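Local coordinates for protein 2,5-dihydroxypyridine 5,6-dioxygenase (Pseudomonas putida KT2440, PDB 7CUP) that catalyses the iron(II)-dependent oxidative ring opening of 2,5-dihydroxypyridine to N-formylmaleamate during aerobic nicotinate degradation, at residues P218-L229 against H240-Y251. Sequence-based numbering, arbitrary orientation.
Sequences PFKNYCRERITL and HGGFEAEYLRDY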
loop_
_atom_site.group_PDB
_atom_site.type_symbol
_atom_site.label_atom_id
_atom_site.label_comp_id
_atom_site.label_asym_id
_atom_site.label_seq_id
_atom_site.Cartn_x
_atom_site.Cartn_y
_atom_site.Cartn_z
ATOM N N PRO A 218 -16.292 21.698 -18.293
ATOM C CA PRO A 218 -16.235 20.406 -17.585
ATOM C C PRO A 218 -17.527 19.781 -17.019
ATOM O O PRO A 218 -17.394 18.866 -16.244
ATOM C CB PRO A 218 -15.340 20.746 -16.380
ATOM C CG PRO A 218 -15.727 22.164 -16.052
ATOM C CD PRO A 218 -16.003 22.832 -17.390
ATOM N N PHE A 219 -18.723 20.203 -17.434
ATOM C CA PHE A 219 -19.986 19.625 -16.907
ATOM C C PHE A 219 -20.099 18.165 -17.365
ATOM O O PHE A 219 -20.697 17.364 -16.652
ATOM C CB PHE A 219 -21.242 20.393 -17.331
ATOM C CG PHE A 219 -21.263 21.884 -17.072
ATOM C CD1 PHE A 219 -20.372 22.485 -16.202
ATOM C CD2 PHE A 219 -22.182 22.694 -17.730
ATOM C CE1 PHE A 219 -20.401 23.858 -15.993
ATOM C CE2 PHE A 219 -22.220 24.066 -17.508
ATOM C CZ PHE A 219 -21.303 24.648 -16.664
ATOM N N LYS A 220 -19.598 17.845 -18.550
ATOM C CA LYS A 220 -19.664 16.481 -19.137
ATOM C C LYS A 220 -21.119 15.995 -19.213
ATOM O O LYS A 220 -21.375 14.855 -18.822
ATOM C CB LYS A 220 -18.775 15.531 -18.333
ATOM C CG LYS A 220 -17.309 15.918 -18.355
ATOM C CD LYS A 220 -16.495 15.362 -17.233
ATOM C CE LYS A 220 -15.036 15.630 -17.455
ATOM N NZ LYS A 220 -14.326 15.764 -16.169
ATOM N N ASN A 221 -22.019 16.833 -19.730
ATOM C CA ASN A 221 -23.443 16.493 -19.977
ATOM C C ASN A 221 -23.678 16.617 -21.463
ATOM O O ASN A 221 -23.074 17.494 -22.065
ATOM C CB ASN A 221 -24.420 17.435 -19.268
ATOM C CG ASN A 221 -24.391 17.266 -17.764
ATOM O OD1 ASN A 221 -24.563 18.230 -16.998
ATOM N ND2 ASN A 221 -24.183 16.028 -17.342
ATOM N N TYR A 222 -24.489 15.739 -22.014
ATOM C CA TYR A 222 -25.153 15.953 -23.318
ATOM C C TYR A 222 -26.369 16.848 -23.065
ATOM O O TYR A 222 -27.210 16.475 -22.240
ATOM C CB TYR A 222 -25.552 14.616 -23.933
ATOM C CG TYR A 222 -24.402 13.694 -24.231
ATOM C CD1 TYR A 222 -23.690 13.798 -25.410
ATOM C CD2 TYR A 222 -24.075 12.654 -23.379
ATOM C CE1 TYR A 222 -22.689 12.894 -25.739
ATOM C CE2 TYR A 222 -23.063 11.758 -23.678
ATOM C CZ TYR A 222 -22.350 11.881 -24.859
ATOM O OH TYR A 222 -21.333 10.999 -25.139
ATOM N N CYS A 223 -26.459 17.994 -23.732
ATOM C CA CYS A 223 -27.636 18.901 -23.618
ATOM C C CYS A 223 -28.905 18.123 -23.985
ATOM O O CYS A 223 -28.901 17.437 -25.013
ATOM C CB CYS A 223 -27.479 20.117 -24.520
ATOM S SG CYS A 223 -26.146 21.195 -23.952
ATOM N N ARG A 224 -29.952 18.219 -23.180
ATOM C CA ARG A 224 -31.255 17.585 -23.504
ATOM C C ARG A 224 -32.213 18.650 -24.049
ATOM O O ARG A 224 -33.229 18.272 -24.616
ATOM C CB ARG A 224 -31.754 16.810 -22.277
ATOM C CG ARG A 224 -30.856 15.642 -21.887
ATOM C CD ARG A 224 -30.598 14.721 -23.068
ATOM N NE ARG A 224 -31.843 14.156 -23.630
ATOM C CZ ARG A 224 -32.314 12.934 -23.371
ATOM N NH1 ARG A 224 -31.656 12.111 -22.572
ATOM N NH2 ARG A 224 -33.428 12.514 -23.946
ATOM N N GLU A 225 -31.865 19.924 -23.950
ATOM C CA GLU A 225 -32.542 21.017 -24.694
ATOM C C GLU A 225 -31.468 21.996 -25.157
ATOM O O GLU A 225 -30.390 22.047 -24.554
ATOM C CB GLU A 225 -33.588 21.782 -23.871
ATOM C CG GLU A 225 -33.977 21.141 -22.550
ATOM C CD GLU A 225 -34.732 22.073 -21.604
ATOM O OE1 GLU A 225 -34.423 22.066 -20.363
ATOM O OE2 GLU A 225 -35.635 22.806 -22.113
ATOM N N ARG A 226 -31.792 22.784 -26.168
ATOM C CA ARG A 226 -30.878 23.758 -26.803
ATOM C C ARG A 226 -30.453 24.839 -25.809
ATOM O O ARG A 226 -31.231 25.222 -24.929
ATOM C CB ARG A 226 -31.576 24.368 -28.018
ATOM C CG ARG A 226 -31.837 23.350 -29.107
ATOM C CD ARG A 226 -32.328 24.000 -30.375
ATOM N NE ARG A 226 -32.259 23.033 -31.451
ATOM C CZ ARG A 226 -32.901 23.138 -32.609
ATOM N NH1 ARG A 226 -33.684 24.181 -32.833
ATOM N NH2 ARG A 226 -32.753 22.197 -33.531
ATOM N N ILE A 227 -29.217 25.292 -25.941
ATOM C CA ILE A 227 -28.765 26.575 -25.348
ATOM C C ILE A 227 -28.386 27.458 -26.522
ATOM O O ILE A 227 -27.639 26.962 -27.377
ATOM C CB ILE A 227 -27.603 26.376 -24.368
ATOM C CG1 ILE A 227 -27.972 25.376 -23.270
ATOM C CG2 ILE A 227 -27.155 27.706 -23.797
ATOM C CD1 ILE A 227 -26.798 24.980 -22.415
ATOM N N THR A 228 -28.967 28.659 -26.585
ATOM C CA THR A 228 -28.594 29.712 -27.560
ATOM C C THR A 228 -27.646 30.709 -26.885
ATOM O O THR A 228 -28.020 31.275 -25.833
ATOM C CB THR A 228 -29.840 30.429 -28.094
ATOM O OG1 THR A 228 -30.739 29.447 -28.596
ATOM C CG2 THR A 228 -29.503 31.396 -29.208
ATOM N N LEU A 229 -26.461 30.900 -27.464
ATOM C CA LEU A 229 -25.480 31.935 -27.046
ATOM C C LEU A 229 -25.442 33.039 -28.110
ATOM O O LEU A 229 -25.154 32.745 -29.294
ATOM C CB LEU A 229 -24.095 31.305 -26.877
ATOM C CG LEU A 229 -24.062 30.039 -26.031
ATOM C CD1 LEU A 229 -22.705 29.376 -26.124
ATOM C CD2 LEU A 229 -24.393 30.373 -24.598
ATOM N N HIS A 240 -29.660 31.611 -23.433
ATOM C CA HIS A 240 -31.116 31.322 -23.457
ATOM C C HIS A 240 -31.413 29.835 -23.663
ATOM O O HIS A 240 -30.855 29.225 -24.585
ATOM C CB HIS A 240 -31.780 32.145 -24.564
ATOM C CG HIS A 240 -31.419 33.575 -24.442
ATOM N ND1 HIS A 240 -30.673 34.239 -25.410
ATOM C CD2 HIS A 240 -31.620 34.430 -23.422
ATOM C CE1 HIS A 240 -30.470 35.471 -25.002
ATOM N NE2 HIS A 240 -31.045 35.615 -23.779
ATOM N N GLY A 241 -32.362 29.337 -22.878
ATOM C CA GLY A 241 -32.973 28.005 -22.999
ATOM C C GLY A 241 -33.857 27.761 -21.795
ATOM O O GLY A 241 -34.369 28.745 -21.246
ATOM N N GLY A 242 -33.967 26.509 -21.360
ATOM C CA GLY A 242 -34.672 26.124 -20.126
ATOM C C GLY A 242 -33.679 25.818 -19.025
ATOM O O GLY A 242 -33.117 26.763 -18.447
ATOM N N PHE A 243 -33.401 24.541 -18.777
ATOM C CA PHE A 243 -32.662 24.149 -17.555
ATOM C C PHE A 243 -31.152 24.286 -17.795
ATOM O O PHE A 243 -30.492 24.889 -16.953
ATOM C CB PHE A 243 -33.062 22.756 -17.062
ATOM C CG PHE A 243 -32.137 22.263 -15.985
ATOM C CD1 PHE A 243 -32.027 22.959 -14.794
ATOM C CD2 PHE A 243 -31.293 21.194 -16.214
ATOM C CE1 PHE A 243 -31.119 22.546 -13.833
ATOM C CE2 PHE A 243 -30.394 20.774 -15.245
ATOM C CZ PHE A 243 -30.317 21.445 -14.052
ATOM N N GLU A 244 -30.629 23.706 -18.868
ATOM C CA GLU A 244 -29.184 23.765 -19.147
ATOM C C GLU A 244 -28.747 25.236 -19.081
ATOM O O GLU A 244 -27.738 25.500 -18.443
ATOM C CB GLU A 244 -28.825 23.133 -20.487
ATOM C CG GLU A 244 -28.678 21.617 -20.442
ATOM C CD GLU A 244 -29.945 20.875 -20.796
ATOM O OE1 GLU A 244 -29.911 19.636 -20.818
ATOM O OE2 GLU A 244 -30.963 21.552 -21.052
ATOM N N ALA A 245 -29.491 26.145 -19.721
ATOM C CA ALA A 245 -29.165 27.589 -19.790
ATOM C C ALA A 245 -29.105 28.169 -18.382
ATOM O O ALA A 245 -28.167 28.870 -18.058
ATOM C CB ALA A 245 -30.182 28.307 -20.641
ATOM N N GLU A 246 -30.078 27.892 -17.543
ATOM C CA GLU A 246 -30.065 28.462 -16.176
ATOM C C GLU A 246 -28.832 27.944 -15.412
ATOM O O GLU A 246 -28.214 28.714 -14.662
ATOM C CB GLU A 246 -31.323 28.043 -15.430
ATOM C CG GLU A 246 -31.432 28.664 -14.058
ATOM C CD GLU A 246 -32.660 28.152 -13.344
ATOM O OE1 GLU A 246 -32.845 28.490 -12.183
ATOM O OE2 GLU A 246 -33.430 27.404 -13.966
ATOM N N TYR A 247 -28.512 26.662 -15.565
ATOM C CA TYR A 247 -27.350 26.029 -14.890
ATOM C C TYR A 247 -26.073 26.693 -15.404
ATOM O O TYR A 247 -25.229 27.055 -14.575
ATOM C CB TYR A 247 -27.342 24.513 -15.087
ATOM C CG TYR A 247 -26.201 23.790 -14.412
ATOM C CD1 TYR A 247 -24.944 23.745 -14.985
ATOM C CD2 TYR A 247 -26.374 23.124 -13.216
ATOM C CE1 TYR A 247 -23.886 23.076 -14.388
ATOM C CE2 TYR A 247 -25.334 22.421 -12.623
ATOM C CZ TYR A 247 -24.080 22.405 -13.205
ATOM O OH TYR A 247 -23.022 21.775 -12.624
ATOM N N LEU A 248 -25.942 26.855 -16.724
ATOM C CA LEU A 248 -24.755 27.512 -17.333
ATOM C C LEU A 248 -24.677 28.941 -16.804
ATOM O O LEU A 248 -23.580 29.348 -16.377
ATOM C CB LEU A 248 -24.844 27.485 -18.857
ATOM C CG LEU A 248 -23.648 28.089 -19.587
ATOM C CD1 LEU A 248 -22.315 27.522 -19.078
ATOM C CD2 LEU A 248 -23.783 27.921 -21.093
ATOM N N ARG A 249 -25.786 29.684 -16.802
ATOM C CA ARG A 249 -25.745 31.109 -16.372
ATOM C C ARG A 249 -25.307 31.184 -14.906
ATOM O O ARG A 249 -24.504 32.047 -14.566
ATOM C CB ARG A 249 -27.092 31.822 -16.529
ATOM C CG ARG A 249 -27.451 32.282 -17.932
ATOM C CD ARG A 249 -28.721 33.150 -17.883
ATOM N NE ARG A 249 -29.891 32.476 -17.297
ATOM C CZ ARG A 249 -30.766 31.733 -17.969
ATOM N NH1 ARG A 249 -30.642 31.528 -19.269
ATOM N NH2 ARG A 249 -31.784 31.193 -17.330
ATOM N N ASP A 250 -25.834 30.317 -14.055
ATOM C CA ASP A 250 -25.516 30.320 -12.610
ATOM C C ASP A 250 -24.041 29.955 -12.408
ATOM O O ASP A 250 -23.394 30.504 -11.483
ATOM C CB ASP A 250 -26.460 29.373 -11.878
ATOM C CG ASP A 250 -26.510 29.540 -10.376
ATOM O OD1 ASP A 250 -27.413 30.229 -9.888
ATOM O OD2 ASP A 250 -25.658 28.963 -9.709
ATOM N N TYR A 251 -23.516 29.027 -13.202
ATOM C CA TYR A 251 -22.111 28.584 -13.059
ATOM C C TYR A 251 -21.200 29.759 -13.383
ATOM O O TYR A 251 -20.317 30.096 -12.596
ATOM C CB TYR A 251 -21.808 27.409 -13.980
ATOM C CG TYR A 251 -20.389 26.917 -13.869
ATOM C CD1 TYR A 251 -19.986 26.156 -12.779
ATOM C CD2 TYR A 251 -19.443 27.225 -14.833
ATOM C CE1 TYR A 251 -18.685 25.682 -12.682
ATOM C CE2 TYR A 251 -18.141 26.755 -14.757
ATOM C CZ TYR A 251 -17.764 25.980 -13.676
ATOM O OH TYR A 251 -16.480 25.544 -13.555
HETATM O O HOH W 1 -31.595 24.961 -22.078
HETATM O O HOH W 2 -31.879 28.144 -26.764
#
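An aromatic cluster fastens the turn between strands 215-216 and 221-222 to helix 243-253: Phe-219 packs against both Tyr-247 and Tyr-251, one helical turn apart, through two T-shaped stacks. The edge of Tyr-247 points at the Phe-219 face, CE1 standing 3.6 Å above the plane over its centre, while Phe-219 turns its own CE1-CZ edge onto the Tyr-251 face; the planes meet at 84° in both pairs. Leu-248 CD1 lies 3.8 Å from Phe-219 CE2. With an alanine in place of Phe-219, both T-shaped stacks go, and a gap beside the two tyrosines is likely to open, leaving Tyr-251's face and Tyr-247's edge without this partner.

Strands 227-232 and 235-240 form a beta-hairpin whose second strand runs into helix 243-253. The hairpin's antiparallel ladder ends in the hydrogen-bonded pair Thr-228 and His-240, and Gly-242 takes the N-cap position. Ile-227 packs CD1 against Glu-244 CB at 3.4 Å.

Toward the helix start, carboxylates hold main-chain amides. Glu-244, bent at chi2 (93°), receives Arg-224 N on OE1 at 2.8 Å, from above the carboxylate plane; Glu-225 OE1 takes the first-turn amide Phe-243 N at 3.1 Å. These two acids come within 3.6 Å (Glu-225 OE1 to Glu-244 OE2), a repulsion probably eased by Arg-224 of a second subunit, which salt-bridges both.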